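Local coordinates for nonsense-mediated mRNA decay protein 2 (Saccharomyces cerevisiae, PDB 4LUN) that takes part in nonsense-mediated decay of mRNAs with premature stop codons, interacting with Upf1 through its C-terminus, this chain being its N-terminal MIF4G domain, at residues M1-K6 / N220-L225; K7-L12 / Y151-F156; D11-A16 / L100-N105; E71-V76 / G106-P111. One frame throughout, in Å; residues are numbered along the deposited sequence.

Interaction 1 (M1-K6 / N220-L225); sequences MDDGRK and NSWDDL
Asp3, coming just after the N-cap Asp2, whose OD2 accepts from the backbone N of Arg5 at 3.0 Å, opens helix 3-17 and takes the indole N-H of Trp222: NE1 gives a hydrogen bond of 2.9 Å to Asp3 OD1, with an N-H...O angle of 161°. The oxygen lies in the plane of the indole, at its edge, yet the N-H reaches it from above the carboxylate, and the two flat groups stand 78° apart. The other oxygen, OD2, passes the CB of Ser221 at 3.9 Å, while the hydroxyl of Ser221 is bonded to Asp219. One turn past Asp3, Lys6 contributes aliphatic carbon. Its CG is anti to the carbonyl carbon (chi1 -81°), which carries the chain across the isobutyl group of Leu225 at about a right angle; CD lies 3.8 Å from Leu225 CD1 and CB 4.0 Å from the same methyl. The polar bond at the more exposed edge thus gives way to buried apolar packing. The contact joins the start of helix 3-17 to the loop between helices 201-210 and 231-271, with helix 130-152 alongside, where Lys6 touches Glu149 and Trp222 touches Leu152.

Interaction 2 (K7-L12 / Y151-F156); sequences KELHDL and YLVGVF
His10 lays its side chain along the carbonyl-rich end of helix 130-152. CB sits 4.0 Å from Val153 O, the same oxygen that receives a C-H...O contact from His10 CA at 3.3 Å. CG follows, anti to the backbone N (chi1 -167°), which swings the imidazole towards segment 151-156 and brings CG within 4.1 Å of Leu152 O. Further out, CD2 makes the nearest ring approach: Leu152 O is 3.4 Å away, at the ring edge and near its plane, and Gly154 N is 3.5 Å away at an oblique position. At the tip, NE2 reaches Gly154 CA at 4.0 Å. Gly154, with positive phi, is the C-prime residue of the Schellman motif that ends the helix. Next to the histidine, Leu9 and Val153 extend alongside one another, with their CB atoms 4.1 Å apart. No conventional hydrogen bond joins the segments; polarised C-H groups meet a helix end rich in carbonyl oxygens, probably a mildly favourable electrostatic match.

Interaction 3 (D11-A16 / L100-N105); sequences DLNTRA and LHQRFN
Two hydrogen bonds converge on Asn13, one on its backbone and one on its side chain. His101 NE2 donates to Asn13 O at 2.9 Å, arriving in the carbonyl plane on a lone pair, and the oxygen lies in the imidazole plane. Gln102 NE2 donates to Asn13 OD1 at 3.0 Å with an N-H...O angle of 161°, but from above the plane of that carbonyl. The His101 ring hangs with CG anti to the backbone N (chi1 169°), which sends NE2 to helix 3-17 while ND1 is bonded to Thr109 OG1. Van der Waals contacts surround these bonds. Ala16 CB touches His101 NE2 at 3.7 Å and Gln102 CA at 4.0 Å, where the two helix segments run in broadly the same direction, 31° apart, and Leu12 CB lies 3.6 Å from Gln102 NE2. The buried Asn13 amide is engaged at both ends, since its ND2 also donates to Val153 O and Ser98 OG. Hydrogen bonds at both ring nitrogens fix the rotation of His101; such bonds set the polar side chains, while small Ala16 packs between them and lets the helices approach.

Interaction 4 (E71-V76 / G106-P111); sequences EIIVTV and GRFTSP
Phe108 packs its ring against Ile72, Ile73 and Val76, and with Ile72 and Val76 it makes up the buried side of this contact. The ring leans over to helix 69-81 because its CG is anti to the backbone N (chi1 163°). Along its rim, Val76 CG1 meets CZ at 4.0 Å, at the edge and near the ring plane, and Ile72 CG2 approaches CE1 at 4.2 Å from an oblique position. Both side chains cross Phe108 at about a right angle. Ile73, partly exposed, bridges to the other side: it and Phe108 run past one another head to tail, with Ile73 CG1 3.8 Å from Phe108 CD1. Its delta methyl packs as closely as anything here, CD1 lying 3.6 Å from Pro111 CG and equally far from Arg107 O. Beyond it the contact thins: Arg107 is exposed and adds little, its guanidinium group turned to a salt bridge with Glu66. No hydrogen bond joins the segments. The two helix segments run in broadly the same direction, 37° apart, with axes 9.9 Å from each other. Helix 87-104 backs the buried side, where Leu100 touches both Val76 and Phe108, and helix 34-44 flanks Ile72 and Val76 through Ile41 and Leu44.

In the fold
Interactions 1, 2 and 3 follow one another down helix 3-17, which meets in turn the loop before helix 231-271, the end of helix 130-152 and the end of helix 87-104. The centres of interactions 1 and 2 are about 9 Å apart and those of 2 and 3 about 8 Å. The centre of interaction 4 lies about 13 Å from that of interaction 3; it joins helices 69-81 and 106-116, which precede and follow helix 87-104 in the chain, and a hydrogen bond spans the two contacts. The N-terminal helix therefore ties together parts of the all-helical, HEAT-repeat-like MIF4G domain, some of them more than 200 residues away in sequence.

Interaction 1 (M1-K6 / N220-L225)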
loop_
_atom_site.group_PDB
_atom_site.type_symbol
_atom_site.label_atom_id
_atom_site.label_comp_id
_atom_site.label_asym_id
_atom_site.label_seq_id
_atom_site.Cartn_x
_atom_site.Cartn_y
_atom_site.Cartn_z
ATOM N N MET A 1 -15.469 -6.344 -7.250
ATOM C CA MET A 1 -15.009 -7.725 -7.365
ATOM C C MET A 1 -15.206 -8.505 -6.060
ATOM O O MET A 1 -14.651 -8.156 -5.015
ATOM C CB MET A 1 -13.544 -7.760 -7.823
ATOM C CG MET A 1 -12.837 -9.078 -7.578
ATOM S SD MET A 1 -11.346 -9.289 -8.577
ATOM C CE MET A 1 -11.020 -7.602 -9.099
ATOM N N ASP A 2 -16.009 -9.562 -6.131
ATOM C CA ASP A 2 -16.304 -10.377 -4.960
ATOM C C ASP A 2 -15.223 -11.431 -4.741
ATOM O O ASP A 2 -14.360 -11.626 -5.594
ATOM C CB ASP A 2 -17.686 -11.030 -5.087
ATOM C CG ASP A 2 -17.706 -12.187 -6.071
ATOM O OD1 ASP A 2 -18.451 -13.159 -5.821
ATOM O OD2 ASP A 2 -16.988 -12.132 -7.092
ATOM N N ASP A 3 -15.271 -12.102 -3.593
ATOM C CA ASP A 3 -14.271 -13.114 -3.262
ATOM C C ASP A 3 -14.268 -14.259 -4.279
ATOM O O ASP A 3 -13.234 -14.859 -4.530
ATOM C CB ASP A 3 -14.479 -13.658 -1.840
ATOM C CG ASP A 3 -14.108 -12.643 -0.755
ATOM O OD1 ASP A 3 -13.382 -11.673 -1.057
ATOM O OD2 ASP A 3 -14.534 -12.827 0.405
ATOM N N GLY A 4 -15.428 -14.557 -4.858
ATOM C CA GLY A 4 -15.527 -15.589 -5.873
ATOM C C GLY A 4 -14.689 -15.274 -7.096
ATOM O O GLY A 4 -13.975 -16.138 -7.609
ATOM N N ARG A 5 -14.770 -14.032 -7.562
ATOM C CA ARG A 5 -13.990 -13.596 -8.717
ATOM C C ARG A 5 -12.499 -13.509 -8.375
ATOM O O ARG A 5 -11.645 -13.814 -9.213
ATOM C CB ARG A 5 -14.501 -12.245 -9.228
ATOM C CG ARG A 5 -13.762 -11.722 -10.449
ATOM C CD ARG A 5 -13.804 -12.709 -11.605
ATOM N NE ARG A 5 -13.088 -12.198 -12.769
ATOM C CZ ARG A 5 -12.778 -12.920 -13.840
ATOM N NH1 ARG A 5 -13.112 -14.203 -13.901
ATOM N NH2 ARG A 5 -12.126 -12.357 -14.848
ATOM N N LYS A 6 -12.187 -13.093 -7.151
ATOM C CA LYS A 6 -10.800 -13.105 -6.693
ATOM C C LYS A 6 -10.233 -14.511 -6.797
ATOM O O LYS A 6 -9.120 -14.712 -7.286
ATOM C CB LYS A 6 -10.692 -12.629 -5.239
ATOM C CG LYS A 6 -10.715 -11.123 -5.050
ATOM C CD LYS A 6 -10.345 -10.766 -3.614
ATOM C CE LYS A 6 -10.264 -9.264 -3.415
ATOM N NZ LYS A 6 -11.319 -8.555 -4.188
ATOM N N ASN A 220 -11.516 -16.526 7.688
ATOM C CA ASN A 220 -10.766 -17.378 6.773
ATOM C C ASN A 220 -11.076 -17.134 5.292
ATOM O O ASN A 220 -10.590 -17.858 4.430
ATOM C CB ASN A 220 -11.025 -18.851 7.091
ATOM C CG ASN A 220 -10.628 -19.225 8.499
ATOM O OD1 ASN A 220 -9.844 -18.532 9.145
ATOM N ND2 ASN A 220 -11.169 -20.337 8.985
ATOM N N SER A 221 -11.859 -16.098 5.006
ATOM C CA SER A 221 -12.345 -15.842 3.653
ATOM C C SER A 221 -11.250 -15.714 2.587
ATOM O O SER A 221 -11.479 -16.047 1.426
ATOM C CB SER A 221 -13.232 -14.599 3.641
ATOM O OG SER A 221 -12.531 -13.480 4.151
ATOM N N TRP A 222 -10.061 -15.253 2.980
ATOM C CA TRP A 222 -8.974 -15.059 2.016
ATOM C C TRP A 222 -7.851 -16.095 2.115
ATOM O O TRP A 222 -6.840 -15.975 1.421
ATOM C CB TRP A 222 -8.388 -13.636 2.121
ATOM C CG TRP A 222 -9.300 -12.565 1.621
ATOM C CD1 TRP A 222 -10.464 -12.735 0.933
ATOM C CD2 TRP A 222 -9.124 -11.144 1.775
ATOM N NE1 TRP A 222 -11.028 -11.510 0.647
ATOM C CE2 TRP A 222 -10.228 -10.520 1.155
ATOM C CE3 TRP A 222 -8.146 -10.346 2.376
ATOM C CZ2 TRP A 222 -10.376 -9.127 1.117
ATOM C CZ3 TRP A 222 -8.301 -8.956 2.341
ATOM C CH2 TRP A 222 -9.411 -8.369 1.715
ATOM N N ASP A 223 -8.036 -17.126 2.939
ATOM C CA ASP A 223 -7.005 -18.147 3.107
ATOM C C ASP A 223 -6.540 -18.784 1.794
ATOM O O ASP A 223 -5.360 -19.090 1.645
ATOM C CB ASP A 223 -7.479 -19.256 4.057
ATOM C CG ASP A 223 -7.488 -18.823 5.509
ATOM O OD1 ASP A 223 -7.031 -17.694 5.825
ATOM O OD2 ASP A 223 -7.937 -19.638 6.352
ATOM N N ASP A 224 -7.459 -18.986 0.848
ATOM C CA ASP A 224 -7.109 -19.600 -0.435
ATOM C C ASP A 224 -6.339 -18.638 -1.331
ATOM O O ASP A 224 -5.779 -19.044 -2.355
ATOM C CB ASP A 224 -8.366 -20.037 -1.196
ATOM C CG ASP A 224 -9.026 -21.259 -0.601
ATOM O OD1 ASP A 224 -8.398 -21.939 0.240
ATOM O OD2 ASP A 224 -10.179 -21.543 -0.993
ATOM N N LEU A 225 -6.328 -17.364 -0.954
ATOM C CA LEU A 225 -5.708 -16.334 -1.775
ATOM C C LEU A 225 -4.299 -16.014 -1.303
ATOM O O LEU A 225 -3.528 -15.377 -2.018
ATOM C CB LEU A 225 -6.537 -15.060 -1.750
ATOM C CG LEU A 225 -7.994 -15.212 -2.159
ATOM C CD1 LEU A 225 -8.728 -13.864 -2.031
ATOM C CD2 LEU A 225 -8.060 -15.746 -3.573
#

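Interaction 2 (K7-L12 / Y151-F156)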
loop_
_atom_site.group_PDB
_atom_site.type_symbol
_atom_site.label_atom_id
_atom_site.label_comp_id
_atom_site.label_asym_id
_atom_site.label_seq_id
_atom_site.Cartn_x
_atom_site.Cartn_y
_atom_site.Cartn_z
ATOM N N LYS A 7 -11.006 -15.492 -6.342
ATOM C CA LYS A 7 -10.551 -16.881 -6.363
ATOM C C LYS A 7 -10.439 -17.432 -7.789
ATOM O O LYS A 7 -9.504 -18.178 -8.103
ATOM C CB LYS A 7 -11.435 -17.755 -5.465
ATOM C CG LYS A 7 -11.293 -17.420 -3.982
ATOM C CD LYS A 7 -12.223 -18.251 -3.105
ATOM C CE LYS A 7 -13.285 -17.380 -2.455
ATOM N NZ LYS A 7 -13.187 -17.406 -0.967
ATOM N N GLU A 8 -11.377 -17.055 -8.656
ATOM C CA GLU A 8 -11.301 -17.423 -10.067
ATOM C C GLU A 8 -9.996 -16.938 -10.694
ATOM O O GLU A 8 -9.295 -17.699 -11.361
ATOM C CB GLU A 8 -12.466 -16.813 -10.853
ATOM C CG GLU A 8 -13.819 -17.467 -10.636
ATOM C CD GLU A 8 -14.898 -16.848 -11.517
ATOM O OE1 GLU A 8 -14.548 -16.265 -12.568
ATOM O OE2 GLU A 8 -16.091 -16.941 -11.155
ATOM N N LEU A 9 -9.688 -15.660 -10.487
ATOM C CA LEU A 9 -8.465 -15.064 -11.016
ATOM C C LEU A 9 -7.232 -15.676 -10.373
ATOM O O LEU A 9 -6.228 -15.910 -11.049
ATOM C CB LEU A 9 -8.453 -13.556 -10.768
ATOM C CG LEU A 9 -9.367 -12.708 -11.653
ATOM C CD1 LEU A 9 -9.372 -11.266 -11.174
ATOM C CD2 LEU A 9 -8.919 -12.782 -13.106
ATOM N N HIS A 10 -7.303 -15.902 -9.064
ATOM C CA HIS A 10 -6.192 -16.523 -8.340
ATOM C C HIS A 10 -5.833 -17.873 -8.956
ATOM O O HIS A 10 -4.657 -18.175 -9.169
ATOM C CB HIS A 10 -6.497 -16.657 -6.845
ATOM C CG HIS A 10 -5.292 -16.983 -6.021
ATOM N ND1 HIS A 10 -4.799 -18.263 -5.896
ATOM C CD2 HIS A 10 -4.466 -16.190 -5.299
ATOM C CE1 HIS A 10 -3.721 -18.246 -5.131
ATOM N NE2 HIS A 10 -3.496 -16.997 -4.763
ATOM N N ASP A 11 -6.847 -18.673 -9.269
ATOM C CA ASP A 11 -6.606 -19.979 -9.888
ATOM C C ASP A 11 -5.935 -19.843 -11.255
ATOM O O ASP A 11 -4.948 -20.523 -11.541
ATOM C CB ASP A 11 -7.910 -20.779 -10.003
ATOM C CG ASP A 11 -7.687 -22.192 -10.531
ATOM O OD1 ASP A 11 -6.573 -22.734 -10.353
ATOM O OD2 ASP A 11 -8.630 -22.762 -11.118
ATOM N N LEU A 12 -6.463 -18.948 -12.090
ATOM C CA LEU A 12 -5.878 -18.675 -13.393
ATOM C C LEU A 12 -4.471 -18.095 -13.280
ATOM O O LEU A 12 -3.574 -18.489 -14.012
ATOM C CB LEU A 12 -6.760 -17.710 -14.187
ATOM C CG LEU A 12 -8.110 -18.245 -14.664
ATOM C CD1 LEU A 12 -8.953 -17.113 -15.226
ATOM C CD2 LEU A 12 -7.918 -19.327 -15.716
ATOM N N TYR A 151 -1.777 -8.900 -5.120
ATOM C CA TYR A 151 -1.287 -9.996 -4.309
ATOM C C TYR A 151 -2.423 -10.986 -4.101
ATOM O O TYR A 151 -2.234 -12.199 -4.236
ATOM C CB TYR A 151 -0.762 -9.477 -2.956
ATOM C CG TYR A 151 -0.536 -10.609 -1.974
ATOM C CD1 TYR A 151 0.665 -11.296 -1.948
ATOM C CD2 TYR A 151 -1.538 -11.002 -1.091
ATOM C CE1 TYR A 151 0.857 -12.350 -1.074
ATOM C CE2 TYR A 151 -1.356 -12.050 -0.223
ATOM C CZ TYR A 151 -0.161 -12.720 -0.210
ATOM O OH TYR A 151 0.022 -13.756 0.680
ATOM N N LEU A 152 -3.607 -10.476 -3.773
ATOM C CA LEU A 152 -4.715 -11.359 -3.417
ATOM C C LEU A 152 -5.224 -12.180 -4.607
ATOM O O LEU A 152 -5.857 -13.226 -4.425
ATOM C CB LEU A 152 -5.858 -10.573 -2.784
ATOM C CG LEU A 152 -5.563 -10.033 -1.379
ATOM C CD1 LEU A 152 -6.627 -9.025 -0.984
ATOM C CD2 LEU A 152 -5.485 -11.175 -0.362
ATOM N N VAL A 153 -4.957 -11.713 -5.816
ATOM C CA VAL A 153 -5.306 -12.509 -6.999
ATOM C C VAL A 153 -4.128 -13.308 -7.552
ATOM O O VAL A 153 -4.215 -13.879 -8.629
ATOM C CB VAL A 153 -6.008 -11.678 -8.118
ATOM C CG1 VAL A 153 -7.318 -11.102 -7.594
ATOM C CG2 VAL A 153 -5.091 -10.582 -8.650
ATOM N N GLY A 154 -3.033 -13.373 -6.805
ATOM C CA GLY A 154 -1.946 -14.260 -7.176
ATOM C C GLY A 154 -1.026 -13.767 -8.277
ATOM O O GLY A 154 -0.265 -14.544 -8.857
ATOM N N VAL A 155 -1.066 -12.472 -8.559
ATOM C CA VAL A 155 -0.150 -11.906 -9.544
ATOM C C VAL A 155 1.188 -11.562 -8.891
ATOM O O VAL A 155 2.251 -12.015 -9.334
ATOM C CB VAL A 155 -0.758 -10.657 -10.205
ATOM C CG1 VAL A 155 0.265 -9.991 -11.124
ATOM C CG2 VAL A 155 -2.001 -11.044 -10.989
ATOM N N PHE A 156 1.119 -10.754 -7.837
ATOM C CA PHE A 156 2.288 -10.327 -7.071
ATOM C C PHE A 156 2.394 -11.160 -5.801
ATOM O O PHE A 156 1.704 -10.871 -4.830
ATOM C CB PHE A 156 2.111 -8.879 -6.625
ATOM C CG PHE A 156 2.291 -7.851 -7.710
ATOM C CD1 PHE A 156 2.817 -8.176 -8.949
ATOM C CD2 PHE A 156 1.955 -6.526 -7.456
ATOM C CE1 PHE A 156 2.987 -7.205 -9.925
ATOM C CE2 PHE A 156 2.123 -5.546 -8.425
ATOM C CZ PHE A 156 2.645 -5.885 -9.665
#

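Interaction 3 (D11-A16 / L100-N105)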
loop_
_atom_site.group_PDB
_atom_site.type_symbol
_atom_site.label_atom_id
_atom_site.label_comp_id
_atom_site.label_asym_id
_atom_site.label_seq_id
_atom_site.Cartn_x
_atom_site.Cartn_y
_atom_site.Cartn_z
ATOM N N ASP A 11 -6.847 -18.673 -9.269
ATOM C CA ASP A 11 -6.606 -19.979 -9.888
ATOM C C ASP A 11 -5.935 -19.843 -11.255
ATOM O O ASP A 11 -4.948 -20.523 -11.541
ATOM C CB ASP A 11 -7.910 -20.779 -10.003
ATOM C CG ASP A 11 -7.687 -22.192 -10.531
ATOM O OD1 ASP A 11 -6.573 -22.734 -10.353
ATOM O OD2 ASP A 11 -8.630 -22.762 -11.118
ATOM N N LEU A 12 -6.463 -18.948 -12.090
ATOM C CA LEU A 12 -5.878 -18.675 -13.393
ATOM C C LEU A 12 -4.471 -18.095 -13.280
ATOM O O LEU A 12 -3.574 -18.489 -14.012
ATOM C CB LEU A 12 -6.760 -17.710 -14.187
ATOM C CG LEU A 12 -8.110 -18.245 -14.664
ATOM C CD1 LEU A 12 -8.953 -17.113 -15.226
ATOM C CD2 LEU A 12 -7.918 -19.327 -15.716
ATOM N N ASN A 13 -4.278 -17.151 -12.363
ATOM C CA ASN A 13 -2.976 -16.517 -12.240
ATOM C C ASN A 13 -1.935 -17.483 -11.690
ATOM O O ASN A 13 -0.755 -17.390 -12.013
ATOM C CB ASN A 13 -3.086 -15.242 -11.389
ATOM C CG ASN A 13 -3.837 -14.137 -12.109
ATOM O OD1 ASN A 13 -3.817 -14.071 -13.339
ATOM N ND2 ASN A 13 -4.505 -13.264 -11.354
ATOM N N THR A 14 -2.381 -18.419 -10.857
ATOM C CA THR A 14 -1.474 -19.392 -10.271
ATOM C C THR A 14 -1.058 -20.388 -11.357
ATOM O O THR A 14 0.107 -20.771 -11.461
ATOM C CB THR A 14 -2.126 -20.119 -9.081
ATOM O OG1 THR A 14 -2.392 -19.180 -8.022
ATOM C CG2 THR A 14 -1.210 -21.222 -8.562
ATOM N N ARG A 15 -2.011 -20.778 -12.193
ATOM C CA ARG A 15 -1.698 -21.657 -13.321
ATOM C C ARG A 15 -0.717 -21.005 -14.290
ATOM O O ARG A 15 0.209 -21.655 -14.778
ATOM C CB ARG A 15 -2.977 -22.099 -14.036
ATOM C CG ARG A 15 -3.824 -23.039 -13.191
ATOM C CD ARG A 15 -4.677 -23.952 -14.040
ATOM N NE ARG A 15 -5.821 -23.265 -14.628
ATOM C CZ ARG A 15 -6.127 -23.294 -15.921
ATOM N NH1 ARG A 15 -5.366 -23.970 -16.771
ATOM N NH2 ARG A 15 -7.194 -22.642 -16.363
ATOM N N ALA A 16 -0.897 -19.711 -14.550
ATOM C CA ALA A 16 0.030 -18.985 -15.410
ATOM C C ALA A 16 1.436 -18.939 -14.814
ATOM O O ALA A 16 2.418 -19.114 -15.538
ATOM C CB ALA A 16 -0.482 -17.572 -15.711
ATOM N N LEU A 100 -2.769 -9.684 -18.699
ATOM C CA LEU A 100 -1.403 -9.598 -19.184
ATOM C C LEU A 100 -0.549 -10.684 -18.553
ATOM O O LEU A 100 0.278 -11.290 -19.226
ATOM C CB LEU A 100 -0.821 -8.215 -18.901
ATOM C CG LEU A 100 -1.267 -7.139 -19.888
ATOM C CD1 LEU A 100 -1.025 -5.762 -19.308
ATOM C CD2 LEU A 100 -0.522 -7.312 -21.207
ATOM N N HIS A 101 -0.755 -10.934 -17.263
ATOM C CA HIS A 101 -0.037 -11.999 -16.573
ATOM C C HIS A 101 -0.403 -13.372 -17.150
ATOM O O HIS A 101 0.444 -14.264 -17.268
ATOM C CB HIS A 101 -0.327 -11.950 -15.058
ATOM C CG HIS A 101 0.157 -13.152 -14.317
ATOM N ND1 HIS A 101 1.494 -13.404 -14.092
ATOM C CD2 HIS A 101 -0.518 -14.190 -13.766
ATOM C CE1 HIS A 101 1.621 -14.537 -13.430
ATOM N NE2 HIS A 101 0.414 -15.039 -13.222
ATOM N N GLN A 102 -1.665 -13.541 -17.516
ATOM C CA GLN A 102 -2.116 -14.825 -18.051
ATOM C C GLN A 102 -1.570 -15.064 -19.457
ATOM O O GLN A 102 -1.310 -16.208 -19.846
ATOM C CB GLN A 102 -3.642 -14.898 -18.031
ATOM C CG GLN A 102 -4.197 -15.092 -16.624
ATOM C CD GLN A 102 -5.649 -14.723 -16.514
ATOM O OE1 GLN A 102 -6.372 -14.715 -17.507
ATOM N NE2 GLN A 102 -6.087 -14.396 -15.301
ATOM N N ARG A 103 -1.383 -13.983 -20.211
ATOM C CA ARG A 103 -0.818 -14.084 -21.559
ATOM C C ARG A 103 0.685 -14.346 -21.529
ATOM O O ARG A 103 1.195 -15.183 -22.285
ATOM C CB ARG A 103 -1.085 -12.806 -22.362
ATOM C CG ARG A 103 -2.419 -12.746 -23.103
ATOM C CD ARG A 103 -2.444 -13.625 -24.360
ATOM N NE ARG A 103 -1.258 -13.472 -25.209
ATOM C CZ ARG A 103 -1.159 -12.633 -26.239
ATOM N NH1 ARG A 103 -2.177 -11.846 -26.572
ATOM N NH2 ARG A 103 -0.032 -12.576 -26.942
ATOM N N PHE A 104 1.395 -13.639 -20.651
ATOM C CA PHE A 104 2.860 -13.645 -20.684
ATOM C C PHE A 104 3.588 -14.237 -19.472
ATOM O O PHE A 104 4.805 -14.422 -19.524
ATOM C CB PHE A 104 3.392 -12.236 -20.963
ATOM C CG PHE A 104 2.773 -11.589 -22.170
ATOM C CD1 PHE A 104 3.040 -12.072 -23.445
ATOM C CD2 PHE A 104 1.912 -10.509 -22.035
ATOM C CE1 PHE A 104 2.461 -11.487 -24.558
ATOM C CE2 PHE A 104 1.329 -9.923 -23.146
ATOM C CZ PHE A 104 1.607 -10.411 -24.407
ATOM N N ASN A 105 2.870 -14.533 -18.389
ATOM C CA ASN A 105 3.526 -15.005 -17.161
ATOM C C ASN A 105 4.690 -14.100 -16.716
ATOM O O ASN A 105 4.619 -12.882 -16.823
ATOM C CB ASN A 105 3.986 -16.468 -17.312
ATOM C CG ASN A 105 4.623 -17.032 -16.047
ATOM O OD1 ASN A 105 4.046 -16.966 -14.965
ATOM N ND2 ASN A 105 5.859 -17.513 -16.171
#

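Interaction 4 (E71-V76 / G106-P111)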
loop_
_atom_site.group_PDB
_atom_site.type_symbol
_atom_site.label_atom_id
_atom_site.label_comp_id
_atom_site.label_asym_id
_atom_site.label_seq_id
_atom_site.Cartn_x
_atom_site.Cartn_y
_atom_site.Cartn_z
ATOM N N GLU A 71 8.092 -2.419 -23.854
ATOM C CA GLU A 71 7.341 -1.175 -23.831
ATOM C C GLU A 71 6.044 -1.292 -23.031
ATOM O O GLU A 71 5.638 -0.345 -22.351
ATOM C CB GLU A 71 7.042 -0.700 -25.257
ATOM C CG GLU A 71 6.097 0.474 -25.320
ATOM C CD GLU A 71 6.141 1.177 -26.652
ATOM O OE1 GLU A 71 6.747 0.622 -27.595
ATOM O OE2 GLU A 71 5.577 2.289 -26.753
ATOM N N ILE A 72 5.402 -2.456 -23.102
ATOM C CA ILE A 72 4.170 -2.688 -22.351
ATOM C C ILE A 72 4.467 -2.679 -20.851
ATOM O O ILE A 72 3.720 -2.095 -20.063
ATOM C CB ILE A 72 3.524 -4.037 -22.723
ATOM C CG1 ILE A 72 2.917 -3.976 -24.125
ATOM C CG2 ILE A 72 2.435 -4.408 -21.726
ATOM C CD1 ILE A 72 2.377 -5.308 -24.610
ATOM N N ILE A 73 5.570 -3.316 -20.472
ATOM C CA ILE A 73 5.995 -3.372 -19.074
ATOM C C ILE A 73 6.230 -1.975 -18.494
ATOM O O ILE A 73 5.703 -1.643 -17.429
ATOM C CB ILE A 73 7.273 -4.219 -18.921
ATOM C CG1 ILE A 73 6.961 -5.687 -19.213
ATOM C CG2 ILE A 73 7.874 -4.055 -17.525
ATOM C CD1 ILE A 73 8.182 -6.521 -19.484
ATOM N N VAL A 74 7.012 -1.157 -19.196
ATOM C CA VAL A 74 7.237 0.230 -18.776
ATOM C C VAL A 74 5.942 1.038 -18.728
ATOM O O VAL A 74 5.677 1.748 -17.756
ATOM C CB VAL A 74 8.242 0.944 -19.694
ATOM C CG1 VAL A 74 8.352 2.423 -19.320
ATOM C CG2 VAL A 74 9.600 0.271 -19.612
ATOM N N THR A 75 5.133 0.924 -19.775
ATOM C CA THR A 75 3.864 1.642 -19.841
ATOM C C THR A 75 2.929 1.268 -18.697
ATOM O O THR A 75 2.375 2.142 -18.024
ATOM C CB THR A 75 3.150 1.395 -21.180
ATOM O OG1 THR A 75 3.982 1.856 -22.252
ATOM C CG2 THR A 75 1.814 2.122 -21.218
ATOM N N VAL A 76 2.758 -0.033 -18.477
ATOM C CA VAL A 76 1.896 -0.523 -17.410
ATOM C C VAL A 76 2.434 -0.139 -16.022
ATOM O O VAL A 76 1.660 0.178 -15.117
ATOM C CB VAL A 76 1.696 -2.052 -17.528
ATOM C CG1 VAL A 76 1.468 -2.688 -16.179
ATOM C CG2 VAL A 76 0.542 -2.364 -18.478
ATOM N N GLY A 106 5.774 -14.731 -16.274
ATOM C CA GLY A 106 6.839 -14.111 -15.524
ATOM C C GLY A 106 7.651 -13.137 -16.327
ATOM O O GLY A 106 8.152 -12.174 -15.770
ATOM N N ARG A 107 7.783 -13.361 -17.634
ATOM C CA ARG A 107 8.535 -12.404 -18.438
ATOM C C ARG A 107 7.855 -11.028 -18.474
ATOM O O ARG A 107 8.506 -10.032 -18.764
ATOM C CB ARG A 107 8.840 -12.941 -19.844
ATOM C CG ARG A 107 7.630 -13.287 -20.679
ATOM C CD ARG A 107 8.045 -14.038 -21.948
ATOM N NE ARG A 107 6.948 -14.098 -22.911
ATOM C CZ ARG A 107 6.034 -15.064 -22.945
ATOM N NH1 ARG A 107 6.088 -16.065 -22.077
ATOM N NH2 ARG A 107 5.065 -15.033 -23.851
ATOM N N PHE A 108 6.560 -10.973 -18.152
ATOM C CA PHE A 108 5.874 -9.696 -17.940
ATOM C C PHE A 108 5.842 -9.334 -16.457
ATOM O O PHE A 108 6.223 -8.231 -16.071
ATOM C CB PHE A 108 4.443 -9.742 -18.485
ATOM C CG PHE A 108 3.550 -8.640 -17.968
ATOM C CD1 PHE A 108 3.590 -7.373 -18.525
ATOM C CD2 PHE A 108 2.655 -8.881 -16.931
ATOM C CE1 PHE A 108 2.767 -6.364 -18.055
ATOM C CE2 PHE A 108 1.825 -7.876 -16.456
ATOM C CZ PHE A 108 1.884 -6.613 -17.017
ATOM N N THR A 109 5.385 -10.268 -15.631
ATOM C CA THR A 109 5.134 -9.970 -14.211
ATOM C C THR A 109 6.389 -9.741 -13.372
ATOM O O THR A 109 6.402 -8.874 -12.482
ATOM C CB THR A 109 4.223 -11.047 -13.574
ATOM O OG1 THR A 109 3.082 -11.239 -14.423
ATOM C CG2 THR A 109 3.754 -10.615 -12.189
ATOM N N SER A 110 7.443 -10.507 -13.630
ATOM C CA SER A 110 8.700 -10.325 -12.897
ATOM C C SER A 110 9.273 -8.905 -12.989
ATOM O O SER A 110 9.468 -8.251 -11.949
ATOM C CB SER A 110 9.743 -11.402 -13.254
ATOM O OG SER A 110 11.024 -11.064 -12.746
ATOM N N PRO A 111 9.527 -8.398 -14.214
ATOM C CA PRO A 111 10.048 -7.024 -14.251
ATOM C C PRO A 111 9.036 -5.970 -13.777
ATOM O O PRO A 111 9.444 -4.944 -13.222
ATOM C CB PRO A 111 10.408 -6.817 -15.729
ATOM C CG PRO A 111 9.599 -7.829 -16.476
ATOM C CD PRO A 111 9.450 -9.004 -15.557
#